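Local coordinates for protein probable porin (Pseudomonas aeruginosa, PDB 2Y0H) that probably forms a pore in the outer membrane, as an OprD-family porin built on an 18-stranded antiparallel beta-barrel, at residues Gly148-Ser153 with Asp176-Ala181; Gln128-Ala133 with Pro275-Tyr280; Leu215-Gly220 with Leu252-Gly257. All coordinates share one frame; numbering follows the deposited sequence.

Contact 1. Residues Gly148-Ser153 with Asp176-Ala181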
ATOM      1  N   GLY A 148      -7.912   4.018 -15.736  1.00 27.02           N
ATOM      2  CA  GLY A 148      -6.497   4.259 -15.887  1.00 28.68           C
ATOM      3  C   GLY A 148      -5.765   3.172 -16.640  1.00 29.08           C
ATOM      4  O   GLY A 148      -6.262   2.067 -16.832  1.00 25.62           O
ATOM      5  N   GLN A 149      -4.564   3.504 -17.084  1.00 27.63           N
ATOM      6  CA  GLN A 149      -3.694   2.504 -17.641  1.00 27.46           C
ATOM      7  C   GLN A 149      -2.293   2.793 -17.149  1.00 27.27           C
ATOM      8  O   GLN A 149      -1.819   3.926 -17.243  1.00 30.21           O
ATOM      9  CB  GLN A 149      -3.750   2.547 -19.161  1.00 26.93           C
ATOM     10  CG  GLN A 149      -3.004   1.406 -19.854  1.00 29.17           C
ATOM     11  CD  GLN A 149      -3.035   1.556 -21.368  1.00 32.35           C
ATOM     12  OE1 GLN A 149      -2.341   2.402 -21.917  1.00 33.45           O
ATOM     13  NE2 GLN A 149      -3.866   0.758 -22.039  1.00 26.85           N
ATOM     14  N   LEU A 150      -1.636   1.770 -16.619  1.00 26.85           N
ATOM     15  CA  LEU A 150      -0.230   1.877 -16.216  1.00 30.00           C
ATOM     16  C   LEU A 150       0.635   1.115 -17.217  1.00 29.53           C
ATOM     17  O   LEU A 150       0.252   0.015 -17.665  1.00 23.00           O
ATOM     18  CB  LEU A 150      -0.036   1.310 -14.805  1.00 26.30           C
ATOM     19  CG  LEU A 150      -1.043   1.763 -13.745  1.00 22.39           C
ATOM     20  CD1 LEU A 150      -0.698   1.109 -12.425  1.00 22.34           C
ATOM     21  CD2 LEU A 150      -1.054   3.295 -13.610  1.00 24.03           C
ATOM     22  N   TRP A 151       1.789   1.692 -17.562  1.00 29.84           N
ATOM     23  CA  TRP A 151       2.656   1.123 -18.590  1.00 29.04           C
ATOM     24  C   TRP A 151       3.945   0.582 -17.990  1.00 35.13           C
ATOM     25  O   TRP A 151       4.534  -0.361 -18.520  1.00 37.52           O
ATOM     26  CB  TRP A 151       2.983   2.146 -19.681  1.00 32.78           C
ATOM     27  CG  TRP A 151       1.824   3.006 -20.057  1.00 31.42           C
ATOM     28  CD1 TRP A 151       0.596   2.585 -20.483  1.00 32.42           C
ATOM     29  CD2 TRP A 151       1.778   4.439 -20.048  1.00 30.02           C
ATOM     30  NE1 TRP A 151      -0.216   3.669 -20.727  1.00 32.75           N
ATOM     31  CE2 TRP A 151       0.485   4.818 -20.465  1.00 30.57           C
ATOM     32  CE3 TRP A 151       2.701   5.437 -19.718  1.00 30.62           C
ATOM     33  CZ2 TRP A 151       0.088   6.149 -20.556  1.00 29.46           C
ATOM     34  CZ3 TRP A 151       2.305   6.761 -19.821  1.00 30.81           C
ATOM     35  CH2 TRP A 151       1.014   7.103 -20.239  1.00 31.78           C
ATOM     36  N   LYS A 152       4.393   1.174 -16.888  1.00 36.21           N
ATOM     37  CA  LYS A 152       5.586   0.660 -16.211  1.00 35.85           C
ATOM     38  C   LYS A 152       5.634   0.891 -14.718  1.00 32.33           C
ATOM     39  O   LYS A 152       5.069   1.849 -14.198  1.00 33.95           O
ATOM     40  CB  LYS A 152       6.885   1.167 -16.849  1.00 38.40           C
ATOM     41  CG  LYS A 152       6.857   2.582 -17.368  1.00 41.45           C
ATOM     42  CD  LYS A 152       8.275   3.054 -17.691  1.00 52.11           C
ATOM     43  CE  LYS A 152       9.010   2.070 -18.597  1.00 56.05           C
ATOM     44  NZ  LYS A 152       8.402   1.987 -19.953  1.00 60.17           N
ATOM     45  N   SER A 153       6.347  -0.009 -14.055  1.00 31.31           N
ATOM     46  CA  SER A 153       6.549   0.014 -12.624  1.00 35.27           C
ATOM     47  C   SER A 153       8.025   0.306 -12.356  1.00 34.32           C
ATOM     48  O   SER A 153       8.889  -0.279 -13.002  1.00 36.38           O
ATOM     49  CB  SER A 153       6.168  -1.352 -12.035  1.00 29.43           C
ATOM     50  OG  SER A 153       6.495  -1.440 -10.652  1.00 40.03           O
ATOM     51  N   ASP A 176       3.258  -4.648 -20.825  1.00 27.60           N
ATOM     52  CA  ASP A 176       3.424  -3.215 -20.611  1.00 29.63           C
ATOM     53  C   ASP A 176       2.087  -2.499 -20.437  1.00 29.52           C
ATOM     54  O   ASP A 176       1.997  -1.285 -20.579  1.00 29.38           O
ATOM     55  CB  ASP A 176       4.236  -2.573 -21.737  1.00 37.66           C
ATOM     56  CG  ASP A 176       3.599  -2.755 -23.115  1.00 40.04           C
ATOM     57  OD1 ASP A 176       2.463  -3.288 -23.220  1.00 34.26           O
ATOM     58  OD2 ASP A 176       4.244  -2.340 -24.103  1.00 42.85           O
ATOM     59  N   GLU A 177       1.051  -3.257 -20.112  1.00 25.80           N
ATOM     60  CA  GLU A 177      -0.282  -2.686 -20.075  1.00 29.74           C
ATOM     61  C   GLU A 177      -1.136  -3.208 -18.914  1.00 23.79           C
ATOM     62  O   GLU A 177      -1.606  -4.343 -18.921  1.00 24.99           O
ATOM     63  CB  GLU A 177      -0.981  -2.907 -21.421  1.00 30.98           C
ATOM     64  CG  GLU A 177      -2.436  -2.486 -21.457  1.00 31.89           C
ATOM     65  CD  GLU A 177      -3.036  -2.596 -22.853  1.00 34.40           C
ATOM     66  OE1 GLU A 177      -2.268  -2.627 -23.842  1.00 36.21           O
ATOM     67  OE2 GLU A 177      -4.276  -2.646 -22.954  1.00 32.33           O
ATOM     68  N   PHE A 178      -1.320  -2.359 -17.912  1.00 24.66           N
ATOM     69  CA  PHE A 178      -2.208  -2.668 -16.805  1.00 24.18           C
ATOM     70  C   PHE A 178      -3.406  -1.742 -16.867  1.00 24.92           C
ATOM     71  O   PHE A 178      -3.279  -0.528 -16.710  1.00 26.10           O
ATOM     72  CB  PHE A 178      -1.495  -2.506 -15.466  1.00 23.07           C
ATOM     73  CG  PHE A 178      -2.362  -2.834 -14.283  1.00 25.81           C
ATOM     74  CD1 PHE A 178      -2.710  -4.145 -14.014  1.00 25.33           C
ATOM     75  CD2 PHE A 178      -2.847  -1.832 -13.455  1.00 23.37           C
ATOM     76  CE1 PHE A 178      -3.510  -4.461 -12.933  1.00 24.09           C
ATOM     77  CE2 PHE A 178      -3.645  -2.153 -12.365  1.00 25.07           C
ATOM     78  CZ  PHE A 178      -3.975  -3.466 -12.112  1.00 24.44           C
ATOM     79  N   ASN A 179      -4.570  -2.316 -17.117  1.00 23.24           N
ATOM     80  CA  ASN A 179      -5.784  -1.527 -17.234  1.00 25.94           C
ATOM     81  C   ASN A 179      -6.598  -1.603 -15.960  1.00 24.39           C
ATOM     82  O   ASN A 179      -6.760  -2.680 -15.376  1.00 26.95           O
ATOM     83  CB  ASN A 179      -6.611  -2.014 -18.423  1.00 27.09           C
ATOM     84  CG  ASN A 179      -5.916  -1.763 -19.756  1.00 29.90           C
ATOM     85  OD1 ASN A 179      -5.378  -0.675 -19.992  1.00 28.34           O
ATOM     86  ND2 ASN A 179      -5.924  -2.769 -20.633  1.00 29.47           N
ATOM     87  N   LEU A 180      -7.118  -0.458 -15.526  1.00 24.61           N
ATOM     88  CA  LEU A 180      -7.925  -0.420 -14.306  1.00 27.13           C
ATOM     89  C   LEU A 180      -9.147   0.490 -14.452  1.00 26.15           C
ATOM     90  O   LEU A 180      -9.104   1.513 -15.135  1.00 23.67           O
ATOM     91  CB  LEU A 180      -7.064   0.018 -13.116  1.00 24.07           C
ATOM     92  CG  LEU A 180      -6.451   1.425 -13.129  1.00 24.91           C
ATOM     93  CD1 LEU A 180      -7.410   2.456 -12.519  1.00 24.66           C
ATOM     94  CD2 LEU A 180      -5.113   1.434 -12.376  1.00 21.19           C
ATOM     95  N   ALA A 181     -10.241   0.103 -13.815  1.00 22.75           N
ATOM     96  CA  ALA A 181     -11.453   0.906 -13.835  1.00 26.21           C
ATOM     97  C   ALA A 181     -12.173   0.655 -12.529  1.00 29.83           C
ATOM     98  O   ALA A 181     -12.171  -0.471 -12.029  1.00 25.36           O
ATOM     99  CB  ALA A 181     -12.335   0.536 -15.018  1.00 24.32           C
TER
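Gln149 and Asn179 join a run of side-chain amides and a carboxylate laid across strand 143-154 and the start of strand 178-186, with Glu177 just before it. Gln149 NE2 donates to Asn179 OD1 at 2.9 Å, on a lone pair in the carbonyl plane, and the two amides lie side by side with planes 34° apart. Asn179 ND2 bonds Glu177 OE2 on the anti lone pair of the carboxylate and also Gln199 OE1 on the next strand, while Gln149 OE1 accepts the indole NE1 of Trp151 at 2.7 Å. Using both ends of the Gln149 amide fixes its flip. With CG anti to the backbone N (chi1 -172°) and the chain extended, Gln149 reaches the neighbouring strand.

Underneath runs antiparallel barrel pairing: Gly148 with Leu180 and Leu150 with Phe178 are hydrogen-bonded pairs, and Gln149 with Asn179 is the non-hydrogen-bonded pair between them. Trp151 and Lys152 both face Asp131 in a classic beta bulge, and Trp151 touches a bound C8E detergent. On the opposite face Leu150 CD1 lies 3.8 Å from Phe178 CD2, the side chains pointing the same way, and Leu180 CD1 bends over Gly148, 3.6 Å from its N.

Contact 2. Residues Gln128-Ala133 with Pro275-Tyr280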
ATOM      1  N   GLN A 128       7.325   3.352  -4.466  1.00 29.84           N
ATOM      2  CA  GLN A 128       7.225   2.766  -5.792  1.00 29.11           C
ATOM      3  C   GLN A 128       6.437   3.735  -6.676  1.00 27.94           C
ATOM      4  O   GLN A 128       5.480   4.352  -6.215  1.00 30.33           O
ATOM      5  CB  GLN A 128       6.482   1.435  -5.700  1.00 26.46           C
ATOM      6  CG  GLN A 128       5.975   0.877  -7.011  1.00 26.15           C
ATOM      7  CD  GLN A 128       5.173  -0.423  -6.815  1.00 29.56           C
ATOM      8  OE1 GLN A 128       4.462  -0.584  -5.821  1.00 33.11           O
ATOM      9  NE2 GLN A 128       5.304  -1.351  -7.752  1.00 30.24           N
ATOM     10  N   THR A 129       6.826   3.874  -7.936  1.00 25.40           N
ATOM     11  CA  THR A 129       6.058   4.709  -8.858  1.00 26.63           C
ATOM     12  C   THR A 129       5.657   3.922 -10.091  1.00 27.61           C
ATOM     13  O   THR A 129       6.234   2.876 -10.392  1.00 29.12           O
ATOM     14  CB  THR A 129       6.854   5.946  -9.324  1.00 28.23           C
ATOM     15  OG1 THR A 129       8.006   5.522 -10.056  1.00 25.60           O
ATOM     16  CG2 THR A 129       7.298   6.800  -8.132  1.00 29.51           C
ATOM     17  N   PHE A 130       4.662   4.432 -10.804  1.00 28.91           N
ATOM     18  CA  PHE A 130       4.229   3.846 -12.067  1.00 29.69           C
ATOM     19  C   PHE A 130       4.214   4.968 -13.110  1.00 30.48           C
ATOM     20  O   PHE A 130       4.055   6.139 -12.758  1.00 29.08           O
ATOM     21  CB  PHE A 130       2.815   3.252 -11.935  1.00 28.25           C
ATOM     22  CG  PHE A 130       2.739   1.996 -11.099  1.00 27.83           C
ATOM     23  CD1 PHE A 130       2.672   2.066  -9.710  1.00 26.02           C
ATOM     24  CD2 PHE A 130       2.716   0.745 -11.706  1.00 28.52           C
ATOM     25  CE1 PHE A 130       2.617   0.920  -8.950  1.00 26.44           C
ATOM     26  CE2 PHE A 130       2.645  -0.409 -10.943  1.00 33.83           C
ATOM     27  CZ  PHE A 130       2.597  -0.321  -9.562  1.00 29.18           C
ATOM     28  N   ASP A 131       4.389   4.624 -14.384  1.00 28.87           N
ATOM     29  CA  ASP A 131       4.044   5.560 -15.451  1.00 28.10           C
ATOM     30  C   ASP A 131       2.720   5.110 -16.034  1.00 29.35           C
ATOM     31  O   ASP A 131       2.528   3.921 -16.304  1.00 27.38           O
ATOM     32  CB  ASP A 131       5.098   5.602 -16.554  1.00 30.45           C
ATOM     33  CG  ASP A 131       6.435   6.122 -16.067  1.00 36.55           C
ATOM     34  OD1 ASP A 131       6.462   6.849 -15.053  1.00 32.06           O
ATOM     35  OD2 ASP A 131       7.459   5.800 -16.702  1.00 41.07           O
ATOM     36  N   GLY A 132       1.808   6.058 -16.219  1.00 26.84           N
ATOM     37  CA  GLY A 132       0.526   5.759 -16.814  1.00 28.07           C
ATOM     38  C   GLY A 132      -0.350   6.973 -17.028  1.00 27.04           C
ATOM     39  O   GLY A 132       0.092   8.126 -16.980  1.00 26.78           O
ATOM     40  N   ALA A 133      -1.615   6.700 -17.289  1.00 29.37           N
ATOM     41  CA  ALA A 133      -2.607   7.747 -17.422  1.00 29.61           C
ATOM     42  C   ALA A 133      -3.782   7.378 -16.517  1.00 28.33           C
ATOM     43  O   ALA A 133      -4.273   6.248 -16.561  1.00 27.81           O
ATOM     44  CB  ALA A 133      -3.040   7.880 -18.866  1.00 27.82           C
ATOM     45  N   PRO A 275      -2.603 -12.518  -6.441  1.00 24.09           N
ATOM     46  CA  PRO A 275      -1.786 -11.789  -7.424  1.00 27.30           C
ATOM     47  C   PRO A 275      -1.675 -10.301  -7.103  1.00 27.09           C
ATOM     48  O   PRO A 275      -2.699  -9.631  -6.920  1.00 26.39           O
ATOM     49  CB  PRO A 275      -2.557 -11.980  -8.733  1.00 26.90           C
ATOM     50  CG  PRO A 275      -3.482 -13.161  -8.475  1.00 28.36           C
ATOM     51  CD  PRO A 275      -3.835 -13.060  -7.039  1.00 25.46           C
ATOM     52  N   VAL A 276      -0.442  -9.809  -7.006  1.00 26.20           N
ATOM     53  CA  VAL A 276      -0.170  -8.374  -7.003  1.00 24.34           C
ATOM     54  C   VAL A 276       0.852  -8.081  -8.075  1.00 24.66           C
ATOM     55  O   VAL A 276       1.619  -8.970  -8.461  1.00 22.52           O
ATOM     56  CB  VAL A 276       0.377  -7.877  -5.639  1.00 30.24           C
ATOM     57  CG1 VAL A 276      -0.740  -7.799  -4.617  1.00 30.62           C
ATOM     58  CG2 VAL A 276       1.508  -8.789  -5.135  1.00 30.00           C
ATOM     59  N   LEU A 277       0.870  -6.837  -8.554  1.00 23.81           N
ATOM     60  CA  LEU A 277       1.908  -6.381  -9.479  1.00 27.73           C
ATOM     61  C   LEU A 277       3.302  -6.465  -8.846  1.00 29.87           C
ATOM     62  O   LEU A 277       3.461  -6.251  -7.642  1.00 27.68           O
ATOM     63  CB  LEU A 277       1.632  -4.943  -9.934  1.00 28.58           C
ATOM     64  CG  LEU A 277       0.349  -4.742 -10.753  1.00 29.43           C
ATOM     65  CD1 LEU A 277       0.071  -3.261 -11.015  1.00 23.64           C
ATOM     66  CD2 LEU A 277       0.432  -5.518 -12.063  1.00 24.49           C
ATOM     67  N   ASN A 278       4.305  -6.770  -9.666  1.00 26.48           N
ATOM     68  CA  ASN A 278       5.692  -6.853  -9.209  1.00 31.15           C
ATOM     69  C   ASN A 278       6.182  -5.512  -8.658  1.00 31.48           C
ATOM     70  O   ASN A 278       5.592  -4.464  -8.927  1.00 30.93           O
ATOM     71  CB  ASN A 278       6.593  -7.238 -10.377  1.00 29.47           C
ATOM     72  CG  ASN A 278       6.618  -6.164 -11.430  1.00 30.57           C
ATOM     73  OD1 ASN A 278       5.616  -5.927 -12.109  1.00 27.41           O
ATOM     74  ND2 ASN A 278       7.736  -5.454 -11.529  1.00 28.91           N
ATOM     75  N   GLY A 279       7.275  -5.551  -7.904  1.00 34.55           N
ATOM     76  CA  GLY A 279       7.855  -4.351  -7.323  1.00 32.12           C
ATOM     77  C   GLY A 279       7.393  -4.133  -5.890  1.00 32.16           C
ATOM     78  O   GLY A 279       7.362  -3.010  -5.401  1.00 35.02           O
ATOM     79  N   TYR A 280       7.025  -5.213  -5.219  1.00 34.27           N
ATOM     80  CA  TYR A 280       6.547  -5.136  -3.837  1.00 37.85           C
ATOM     81  C   TYR A 280       5.325  -4.224  -3.660  1.00 31.82           C
ATOM     82  O   TYR A 280       5.120  -3.622  -2.608  1.00 31.28           O
ATOM     83  CB  TYR A 280       7.685  -4.722  -2.894  1.00 46.91           C
ATOM     84  CG  TYR A 280       8.807  -5.741  -2.836  1.00 52.61           C
ATOM     85  CD1 TYR A 280       8.650  -6.939  -2.137  1.00 53.55           C
ATOM     86  CD2 TYR A 280      10.016  -5.512  -3.486  1.00 51.12           C
ATOM     87  CE1 TYR A 280       9.669  -7.875  -2.077  1.00 55.27           C
ATOM     88  CE2 TYR A 280      11.044  -6.443  -3.435  1.00 57.17           C
ATOM     89  CZ  TYR A 280      10.864  -7.623  -2.728  1.00 62.13           C
ATOM     90  OH  TYR A 280      11.881  -8.550  -2.675  1.00 64.41           O
TER
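Gln128, just before barrel strand 129-137, and Phe130 within it meet residues 277-280 of the long loop between strands 259-269 and 300-309 in a small, buried strand-to-loop contact. The apolar half is one touch: Leu277 CD1 approaches the Phe130 ring obliquely, 3.8 Å from CE2 and slightly farther from CZ. Phe130 directs its CG anti to its own carbonyl carbon (chi1 -71°), and the outer end of its ring comes nearer the loop than its CB does. The Phe130 ring also rests against Leu150 and Pro113.

In this 18-stranded OprD-family barrel, the loop folds inward and packs against the barrel wall about 11 Å from the centre of the chain, measured from the centre of the contact; such loops probably narrow the pore, as in other OprD-family porins. The polar half rests on the extended side chain of Gln128. Its NE2 makes a weak hydrogen bond to Asn278 O at 3.3 Å, with an N-H...O angle of 123°, and passes 3.5 Å from Gly279 O. Firmer partners hold the amide: OE1 accepts from the backbone N of Asp121, and NE2 is bonded to the hydroxyls of Ser153 and Thr281. Gly279 has a positive phi of 96°, and its backbone turns close beside this amide. The side-chain OD1 of Asn278 accepts from Tyr165 N.

Contact 3. Residues Leu215-Gly220 with Leu252-Gly257; sequences LPLGEG and LTLRAG
The two backbones meet through one hydrogen bond, Gly257 N lying 2.8 Å from Gly220 O with an N-H...O angle of 155°, where the CA atoms of Gly220 and Gly257 are 4.6 Å apart and the touching parts, 217-220 and 254-257, run at 39° to each other.

Among the side chains a single apolar touch joins the segments: Leu217 CD1 and Leu254 CD1 come within 4.1 Å, their branches crossing at about a right angle. Leu254 holds CG anti to its backbone N (chi1 -179°), and the end of its side chain comes nearer the loop than its CB. Leu217 starts toward the strand and meets that methyl with its own CD1; its side chain also touches a bound C8E detergent. The guanidinium of Arg255 lies over its own strand end, with Gly257 C 3.6 Å above one face and offset toward the rim, while its side chain also touches Ser222.

Gly220 O also takes a CA-H...O contact from Ala256 CA at 3.1 Å, so it meets both Ala256, the last residue of strand 244-256, and Gly257 just after it. Glycines provide the sharp changes of direction: Gly218, Gly220 and Gly257 all have positive phi. Between the two segments runs strand 221-234, which pairs with both through Leu215-Leu223, Thr253-Arg224 and Arg255-Ser222. The contact therefore spans a strand at the barrel margin: the hairpin turn linking strands 204-216 and 221-234 meets the end of strand 244-256 where it turns into 259-269, a junction of neighbouring hairpins belonging to the antiparallel, up-and-down beta-barrel of outer-membrane porins.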
ATOM      1  N   LEU A 215     -20.370   2.044  12.037  1.00 36.47           N
ATOM      2  CA  LEU A 215     -21.527   2.068  12.917  1.00 36.06           C
ATOM      3  C   LEU A 215     -21.164   2.846  14.180  1.00 35.24           C
ATOM      4  O   LEU A 215     -20.311   2.407  14.948  1.00 36.81           O
ATOM      5  CB  LEU A 215     -21.939   0.632  13.287  1.00 35.17           C
ATOM      6  CG  LEU A 215     -23.058   0.444  14.327  1.00 40.73           C
ATOM      7  CD1 LEU A 215     -24.420   0.828  13.743  1.00 42.47           C
ATOM      8  CD2 LEU A 215     -23.113  -0.985  14.884  1.00 40.36           C
ATOM      9  N   PRO A 216     -21.806   4.003  14.403  1.00 36.86           N
ATOM     10  CA  PRO A 216     -21.587   4.751  15.654  1.00 38.07           C
ATOM     11  C   PRO A 216     -22.207   3.999  16.835  1.00 32.20           C
ATOM     12  O   PRO A 216     -23.250   3.383  16.681  1.00 33.16           O
ATOM     13  CB  PRO A 216     -22.332   6.073  15.418  1.00 39.53           C
ATOM     14  CG  PRO A 216     -22.618   6.115  13.926  1.00 40.48           C
ATOM     15  CD  PRO A 216     -22.769   4.678  13.519  1.00 37.94           C
ATOM     16  N   LEU A 217     -21.553   4.024  17.987  1.00 35.60           N
ATOM     17  CA  LEU A 217     -22.011   3.238  19.123  1.00 36.15           C
ATOM     18  C   LEU A 217     -22.004   4.045  20.422  1.00 36.76           C
ATOM     19  O   LEU A 217     -21.891   3.480  21.505  1.00 35.89           O
ATOM     20  CB  LEU A 217     -21.147   1.980  19.279  1.00 30.84           C
ATOM     21  CG  LEU A 217     -21.327   0.855  18.255  1.00 32.72           C
ATOM     22  CD1 LEU A 217     -20.262  -0.215  18.427  1.00 27.03           C
ATOM     23  CD2 LEU A 217     -22.719   0.250  18.348  1.00 35.27           C
ATOM     24  N   GLY A 218     -22.122   5.365  20.304  1.00 39.35           N
ATOM     25  CA  GLY A 218     -22.043   6.255  21.450  1.00 39.55           C
ATOM     26  C   GLY A 218     -20.795   7.120  21.365  1.00 48.27           C
ATOM     27  O   GLY A 218     -19.962   6.933  20.473  1.00 44.53           O
ATOM     28  N   GLU A 219     -20.653   8.065  22.290  1.00 46.74           N
ATOM     29  CA  GLU A 219     -19.555   9.019  22.222  1.00 48.25           C
ATOM     30  C   GLU A 219     -18.193   8.344  22.304  1.00 44.93           C
ATOM     31  O   GLU A 219     -17.890   7.639  23.265  1.00 40.55           O
ATOM     32  CB  GLU A 219     -19.690  10.100  23.296  1.00 53.04           C
ATOM     33  CG  GLU A 219     -20.670  11.215  22.933  1.00 60.80           C
ATOM     34  CD  GLU A 219     -20.226  12.034  21.723  1.00 70.55           C
ATOM     35  OE1 GLU A 219     -19.966  11.442  20.648  1.00 64.76           O
ATOM     36  OE2 GLU A 219     -20.150  13.278  21.842  1.00 77.96           O
ATOM     37  N   GLY A 220     -17.375   8.564  21.279  1.00 47.39           N
ATOM     38  CA  GLY A 220     -16.052   7.971  21.228  1.00 44.21           C
ATOM     39  C   GLY A 220     -16.047   6.504  20.829  1.00 35.49           C
ATOM     40  O   GLY A 220     -15.003   5.867  20.872  1.00 34.10           O
ATOM     41  N   LEU A 252     -12.500  -5.882  11.235  1.00 31.77           N
ATOM     42  CA  LEU A 252     -13.469  -5.279  12.152  1.00 28.43           C
ATOM     43  C   LEU A 252     -12.726  -4.498  13.229  1.00 31.59           C
ATOM     44  O   LEU A 252     -11.920  -5.062  13.967  1.00 30.79           O
ATOM     45  CB  LEU A 252     -14.308  -6.359  12.830  1.00 34.80           C
ATOM     46  CG  LEU A 252     -15.706  -6.647  12.289  1.00 42.30           C
ATOM     47  CD1 LEU A 252     -16.635  -5.499  12.624  1.00 38.35           C
ATOM     48  CD2 LEU A 252     -15.657  -6.894  10.775  1.00 40.90           C
ATOM     49  N   THR A 253     -12.996  -3.203  13.329  1.00 32.08           N
ATOM     50  CA  THR A 253     -12.252  -2.362  14.257  1.00 31.38           C
ATOM     51  C   THR A 253     -13.201  -1.634  15.196  1.00 32.12           C
ATOM     52  O   THR A 253     -14.103  -0.905  14.767  1.00 29.75           O
ATOM     53  CB  THR A 253     -11.353  -1.342  13.516  1.00 28.36           C
ATOM     54  OG1 THR A 253     -10.447  -2.042  12.657  1.00 32.23           O
ATOM     55  CG2 THR A 253     -10.538  -0.523  14.503  1.00 31.19           C
ATOM     56  N   LEU A 254     -13.017  -1.867  16.485  1.00 34.35           N
ATOM     57  CA  LEU A 254     -13.794  -1.162  17.491  1.00 32.24           C
ATOM     58  C   LEU A 254     -12.961  -0.004  18.012  1.00 33.83           C
ATOM     59  O   LEU A 254     -11.919  -0.203  18.641  1.00 31.99           O
ATOM     60  CB  LEU A 254     -14.164  -2.108  18.621  1.00 32.25           C
ATOM     61  CG  LEU A 254     -15.000  -1.552  19.776  1.00 36.84           C
ATOM     62  CD1 LEU A 254     -16.323  -1.022  19.267  1.00 35.59           C
ATOM     63  CD2 LEU A 254     -15.215  -2.631  20.834  1.00 34.78           C
ATOM     64  N   ARG A 255     -13.406   1.211  17.720  1.00 34.11           N
ATOM     65  CA  ARG A 255     -12.726   2.408  18.194  1.00 34.39           C
ATOM     66  C   ARG A 255     -13.389   2.843  19.494  1.00 33.57           C
ATOM     67  O   ARG A 255     -14.622   2.874  19.579  1.00 34.45           O
ATOM     68  CB  ARG A 255     -12.823   3.510  17.133  1.00 33.54           C
ATOM     69  CG  ARG A 255     -12.249   4.847  17.550  1.00 43.56           C
ATOM     70  CD  ARG A 255     -10.760   4.749  17.812  1.00 45.14           C
ATOM     71  NE  ARG A 255     -10.208   6.031  18.234  1.00 48.34           N
ATOM     72  CZ  ARG A 255      -8.944   6.210  18.604  1.00 49.25           C
ATOM     73  NH1 ARG A 255      -8.110   5.179  18.593  1.00 45.01           N
ATOM     74  NH2 ARG A 255      -8.511   7.415  18.975  1.00 45.29           N
ATOM     75  N   ALA A 256     -12.583   3.154  20.512  1.00 30.73           N
ATOM     76  CA  ALA A 256     -13.128   3.567  21.814  1.00 34.97           C
ATOM     77  C   ALA A 256     -12.265   4.627  22.469  1.00 34.25           C
ATOM     78  O   ALA A 256     -11.218   4.315  23.022  1.00 34.69           O
ATOM     79  CB  ALA A 256     -13.276   2.364  22.746  1.00 32.58           C
ATOM     80  N   GLY A 257     -12.710   5.876  22.417  1.00 39.41           N
ATOM     81  CA  GLY A 257     -11.893   6.986  22.876  1.00 40.25           C
ATOM     82  C   GLY A 257     -10.533   6.975  22.199  1.00 41.84           C
ATOM     83  O   GLY A 257     -10.438   7.088  20.977  1.00 38.37           O
TER

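Overall arrangement
From the N terminus, strand 129-137 opens the widest loop, which contact 2 closes when residues 275-280 return to it. Nested inside are contact 1, which pairs strand 143-154 with 178-186, and contact 3, which joins the turn after 204-216 to the end of 244-256; these two follow in series. Contacts 1 and 2 touch, since strands 129-137 and 143-154 are neighbours in the sheet: Trp151 N lies 2.7 Å from Asp131 O, a probable hydrogen bond. Contact 3 lies about 38 Å from contact 1, centre to centre, on the opposite side of the chain's centre. Contact 1 belongs to the barrel wall, contact 3 to turns at its margin; contact 2 ties a loop to the wall.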